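Local coordinates for protein major extracellular endoglucanase (Xanthomonas campestris pv. campestris, PDB 4TUF) that catalyses the endohydrolysis of (1->4)-beta-D-glucosidic linkages in cellulose, lichenin and cereal beta-D-glucans, here represented by its glycosyl hydrolase family 5 catalytic domain, at residues Thr171-Asn174 against Lys175-Glu178; Gly323-Arg326 against Asp327-Ser331. All coordinates share one frame; numbering follows the deposited sequence.

Contact 1: residues Thr171-Asn174 against Lys175-Glu178; sequences TDWN and KAAE. With 2HP (dihydrogenphosphate ion), chain H.
Ala177 lays its methyl over one face of the Trp173 indole, CB 4.1 Å from the centroid of the six-membered ring and 13° off its normal, a CH-pi contact. With CG anti to the backbone N (chi1 167°), the indole reaches forward along the first turn of the helix, where CE3 also meets Ala176 CB at 4.0 Å. Ala177 N donates to Trp173 O (2.9 Å) and Glu178 N to Asn174 O (3.1 Å), the i to i+4 bonds of an alpha helix. Asp172 holds the N-cap position, yet its carboxylate makes no capping bond; its carbonyl O receives two weak bonds, from Lys175 N and Ala176 N. The Lys175 chain bends at chi2 and chi3, passing its CD beside Asn174 ND2 at 3.5 Å and bringing NZ to the syn side of Glu178 OE2, a 3.1 Å salt bridge. At the other carboxylate oxygen, OE1, a water donates while accepting from Asn174 ND2, bridging the amide to the carboxylate. The dihydrogenphosphate sits beside the helix start, its O3 2.8 Å from Asp172 OD2; one of the two acids probably carries a proton. Further out, Thr163 and Thr166 hydroxyls hold Asp172 OD1, Gly165 N holds Asn174 OD1, Asn225 N holds Glu178 OE1, and Glu196 O takes the indole N-H. This turn opens helix 173-187, the crossover between parallel strands 149-153 and 192-195 of the TIM barrel; Trp122 lies against Ala176, Lys155 against the indole.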
loop_
_atom_site.group_PDB
_atom_site.type_symbol
_atom_site.label_atom_id
_atom_site.label_comp_id
_atom_site.label_asym_id
_atom_site.label_seq_id
_atom_site.Cartn_x
_atom_site.Cartn_y
_atom_site.Cartn_z
ATOM N N THR A 171 -13.488 -14.669 10.773
ATOM C CA THR A 171 -12.064 -14.518 10.492
ATOM C C THR A 171 -11.696 -14.565 9.006
ATOM O O THR A 171 -10.564 -14.249 8.643
ATOM C CB THR A 171 -11.243 -15.606 11.213
ATOM O OG1 THR A 171 -11.680 -16.902 10.785
ATOM C CG2 THR A 171 -11.402 -15.495 12.718
ATOM N N ASP A 172 -12.632 -14.961 8.149
ATOM C CA ASP A 172 -12.327 -15.112 6.727
ATOM C C ASP A 172 -12.184 -13.768 6.014
ATOM O O ASP A 172 -13.172 -13.125 5.663
ATOM C CB ASP A 172 -13.396 -15.957 6.029
ATOM C CG ASP A 172 -13.154 -17.453 6.180
ATOM O OD1 ASP A 172 -12.056 -17.843 6.640
ATOM O OD2 ASP A 172 -14.060 -18.240 5.826
ATOM N N TRP A 173 -10.940 -13.366 5.786
ATOM C CA TRP A 173 -10.634 -12.115 5.104
ATOM C C TRP A 173 -11.185 -12.065 3.683
ATOM O O TRP A 173 -11.581 -10.998 3.206
ATOM C CB TRP A 173 -9.121 -11.890 5.080
ATOM C CG TRP A 173 -8.677 -10.807 4.147
ATOM C CD1 TRP A 173 -7.747 -10.915 3.157
ATOM C CD2 TRP A 173 -9.143 -9.449 4.113
ATOM N NE1 TRP A 173 -7.602 -9.713 2.506
ATOM C CE2 TRP A 173 -8.447 -8.796 3.072
ATOM C CE3 TRP A 173 -10.080 -8.724 4.858
ATOM C CZ2 TRP A 173 -8.664 -7.455 2.752
ATOM C CZ3 TRP A 173 -10.294 -7.386 4.540
ATOM C CH2 TRP A 173 -9.590 -6.770 3.495
ATOM N N ASN A 174 -11.214 -13.210 3.005
ATOM C CA ASN A 174 -11.685 -13.247 1.620
ATOM C C ASN A 174 -13.126 -12.762 1.488
ATOM O O ASN A 174 -13.448 -11.987 0.593
ATOM C CB ASN A 174 -11.557 -14.657 1.040
ATOM C CG ASN A 174 -12.221 -15.702 1.901
ATOM O OD1 ASN A 174 -12.007 -15.746 3.114
ATOM N ND2 ASN A 174 -13.041 -16.552 1.283
ATOM N N LYS A 175 -13.987 -13.205 2.395
ATOM C CA LYS A 175 -15.387 -12.813 2.349
ATOM C C LYS A 175 -15.572 -11.352 2.746
ATOM O O LYS A 175 -16.413 -10.646 2.181
ATOM C CB LYS A 175 -16.217 -13.717 3.255
ATOM C CG LYS A 175 -16.047 -15.192 2.942
ATOM C CD LYS A 175 -16.352 -15.498 1.483
ATOM C CE LYS A 175 -17.840 -15.490 1.204
ATOM N NZ LYS A 175 -18.122 -16.024 -0.157
ATOM N N ALA A 176 -14.788 -10.899 3.718
ATOM C CA ALA A 176 -14.848 -9.507 4.141
ATOM C C ALA A 176 -14.391 -8.584 3.013
ATOM O O ALA A 176 -14.895 -7.470 2.873
ATOM C CB ALA A 176 -14.012 -9.293 5.376
ATOM N N ALA A 177 -13.451 -9.057 2.198
ATOM C CA ALA A 177 -12.962 -8.274 1.064
ATOM C C ALA A 177 -14.008 -8.193 -0.039
ATOM O O ALA A 177 -14.110 -7.188 -0.741
ATOM C CB ALA A 177 -11.679 -8.864 0.527
ATOM N N GLU A 178 -14.779 -9.264 -0.194
ATOM C CA GLU A 178 -15.877 -9.277 -1.151
ATOM C C GLU A 178 -16.934 -8.250 -0.769
ATOM O O GLU A 178 -17.453 -7.537 -1.624
ATOM C CB GLU A 178 -16.495 -10.668 -1.238
ATOM C CG GLU A 178 -15.541 -11.708 -1.779
ATOM C CD GLU A 178 -16.121 -13.106 -1.764
ATOM O OE1 GLU A 178 -15.482 -14.021 -2.331
ATOM O OE2 GLU A 178 -17.212 -13.287 -1.182
HETATM P P 2HP H . -17.972 -17.893 5.205
HETATM O O1 2HP H . -18.968 -16.765 5.042
HETATM O O2 2HP H . -17.711 -18.555 3.866
HETATM O O3 2HP H . -16.671 -17.350 5.743
HETATM O O4 2HP H . -18.537 -18.902 6.183
HETATM O O HOH W 1 -13.335 -15.977 -1.615
#

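Contact 2: residues Gly323-Arg326 against Asp327-Ser331; sequences GILR and DDWTS
Leu325 and Trp329 meet at the packed end of this loop, their side chains crossing at about a right angle with CD1 3.8 Å from CE3. The other methyl, CD2, lies near the carbonyl oxygens of Thr330 and Ser331. Around this pair, Gln48 and Trp314 touch the leucine, while the indole meets Trp38 edge-to-face and rests on Met45 of helix 42-51. Two backbone bonds close the loop on itself. Trp329 N reaches Arg326 O at 3.0 Å, completing a type I beta turn, and Arg326 N donates to Ser331 O at 2.8 Å. That same oxygen is approached by Leu325 CA at 3.2 Å in a CA-H...O contact.

The outer side is polar and looser. Asp327, Asp328 and Thr330 are exposed, and across the loop Arg326 CD merely brushes Ser331 CB at 4.0 Å. The arginine runs extended from CG to NE, carrying its guanidinium past Ser331 CB, which lies at the edge near its plane, to a salt bridge between NH1 and Glu285. Asp328 turns inward: CG stands between its own backbone N and carbonyl carbon (chi1 52°), and OD1 accepts Thr330 N at 3.2 Å, an Asx turn, and Ser331 N at 3.0 Å. Both donors come from one face, above the carboxylate plane. One carboxylate oxygen thus gathers two consecutive amides, which would favour the charged form of Asp328 and fix the loop's polar rim, while Leu325 and Trp329 bury its apolar side.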
loop_
_atom_site.group_PDB
_atom_site.type_symbol
_atom_site.label_atom_id
_atom_site.label_comp_id
_atom_site.label_asym_id
_atom_site.label_seq_id
_atom_site.Cartn_x
_atom_site.Cartn_y
_atom_site.Cartn_z
ATOM N N GLY A 323 13.416 5.805 4.631
ATOM C CA GLY A 323 12.626 6.108 3.455
ATOM C C GLY A 323 13.452 6.560 2.267
ATOM O O GLY A 323 14.633 6.240 2.155
ATOM N N ILE A 324 12.814 7.295 1.367
ATOM C CA ILE A 324 13.508 7.887 0.238
ATOM C C ILE A 324 14.240 9.143 0.720
ATOM O O ILE A 324 15.376 9.405 0.325
ATOM C CB ILE A 324 12.533 8.218 -0.900
ATOM C CG1 ILE A 324 11.830 6.945 -1.372
ATOM C CG2 ILE A 324 13.256 8.845 -2.065
ATOM C CD1 ILE A 324 12.776 5.899 -1.918
ATOM N N LEU A 325 13.589 9.902 1.597
ATOM C CA LEU A 325 14.226 11.052 2.234
ATOM C C LEU A 325 15.040 10.625 3.449
ATOM O O LEU A 325 14.694 9.663 4.135
ATOM C CB LEU A 325 13.185 12.091 2.660
ATOM C CG LEU A 325 12.369 12.765 1.559
ATOM C CD1 LEU A 325 11.294 13.620 2.180
ATOM C CD2 LEU A 325 13.259 13.605 0.663
ATOM N N ARG A 326 16.124 11.344 3.714
ATOM C CA ARG A 326 16.871 11.144 4.946
ATOM C C ARG A 326 16.191 11.901 6.089
ATOM O O ARG A 326 15.121 12.477 5.909
ATOM C CB ARG A 326 18.322 11.593 4.782
ATOM C CG ARG A 326 19.088 10.855 3.693
ATOM C CD ARG A 326 20.582 11.145 3.781
ATOM N NE ARG A 326 21.324 10.528 2.688
ATOM C CZ ARG A 326 21.771 9.277 2.705
ATOM N NH1 ARG A 326 21.546 8.513 3.765
ATOM N NH2 ARG A 326 22.440 8.790 1.666
ATOM N N ASP A 327 16.819 11.906 7.259
ATOM C CA ASP A 327 16.197 12.461 8.456
ATOM C C ASP A 327 16.078 13.986 8.420
ATOM O O ASP A 327 15.344 14.571 9.218
ATOM C CB ASP A 327 16.979 12.027 9.699
ATOM C CG ASP A 327 17.099 10.519 9.816
ATOM O OD1 ASP A 327 16.092 9.817 9.574
ATOM O OD2 ASP A 327 18.204 10.035 10.141
ATOM N N ASP A 328 16.794 14.629 7.498
ATOM C CA ASP A 328 16.706 16.082 7.343
ATOM C C ASP A 328 15.499 16.475 6.491
ATOM O O ASP A 328 15.236 17.659 6.283
ATOM C CB ASP A 328 17.993 16.651 6.733
ATOM C CG ASP A 328 18.398 15.949 5.447
ATOM O OD1 ASP A 328 17.603 15.147 4.907
ATOM O OD2 ASP A 328 19.520 16.210 4.967
ATOM N N TRP A 329 14.787 15.470 5.989
ATOM C CA TRP A 329 13.566 15.663 5.210
ATOM C C TRP A 329 13.788 16.394 3.891
ATOM O O TRP A 329 12.829 16.845 3.265
ATOM C CB TRP A 329 12.523 16.407 6.044
ATOM C CG TRP A 329 11.825 15.504 6.983
ATOM C CD1 TRP A 329 12.171 15.230 8.276
ATOM C CD2 TRP A 329 10.667 14.715 6.697
ATOM N NE1 TRP A 329 11.287 14.323 8.816
ATOM C CE2 TRP A 329 10.355 13.991 7.865
ATOM C CE3 TRP A 329 9.861 14.553 5.568
ATOM C CZ2 TRP A 329 9.273 13.119 7.934
ATOM C CZ3 TRP A 329 8.786 13.687 5.638
ATOM C CH2 TRP A 329 8.499 12.983 6.814
ATOM N N THR A 330 15.045 16.494 3.465
ATOM C CA THR A 330 15.369 17.174 2.218
ATOM C C THR A 330 16.275 16.339 1.319
ATOM O O THR A 330 16.172 16.411 0.098
ATOM C CB THR A 330 16.045 18.533 2.482
ATOM O OG1 THR A 330 17.081 18.374 3.458
ATOM C CG2 THR A 330 15.033 19.536 3.003
ATOM N N SER A 331 17.157 15.545 1.918
ATOM C CA SER A 331 18.140 14.782 1.149
ATOM C C SER A 331 17.564 13.457 0.646
ATOM O O SER A 331 16.836 12.770 1.365
ATOM C CB SER A 331 19.388 14.523 1.991
ATOM O OG SER A 331 19.853 15.721 2.590
#

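Contacts 1 and 2 are separate local structures on opposite sides of the chain's centre, 37 Å apart between centres and about 25 Å between nearest atoms. In sequence contact 1 comes first, at the start of helix 173-187. The side chain of Trp173 in contact 1 lies about 9 Å from that of Glu157, the probable proton donor, and Asp172 and Lys175 belong to a dihydrogenphosphate pocket with Gly167, Asn168 and Ala169. Residues 323-331 lie away from the catalytic residues and the phosphate pockets. Contact 1 opens a helix of a beta-alpha-beta unit, whereas contact 2 turns the chain in the loop between strand 309-311 and helix 334-344.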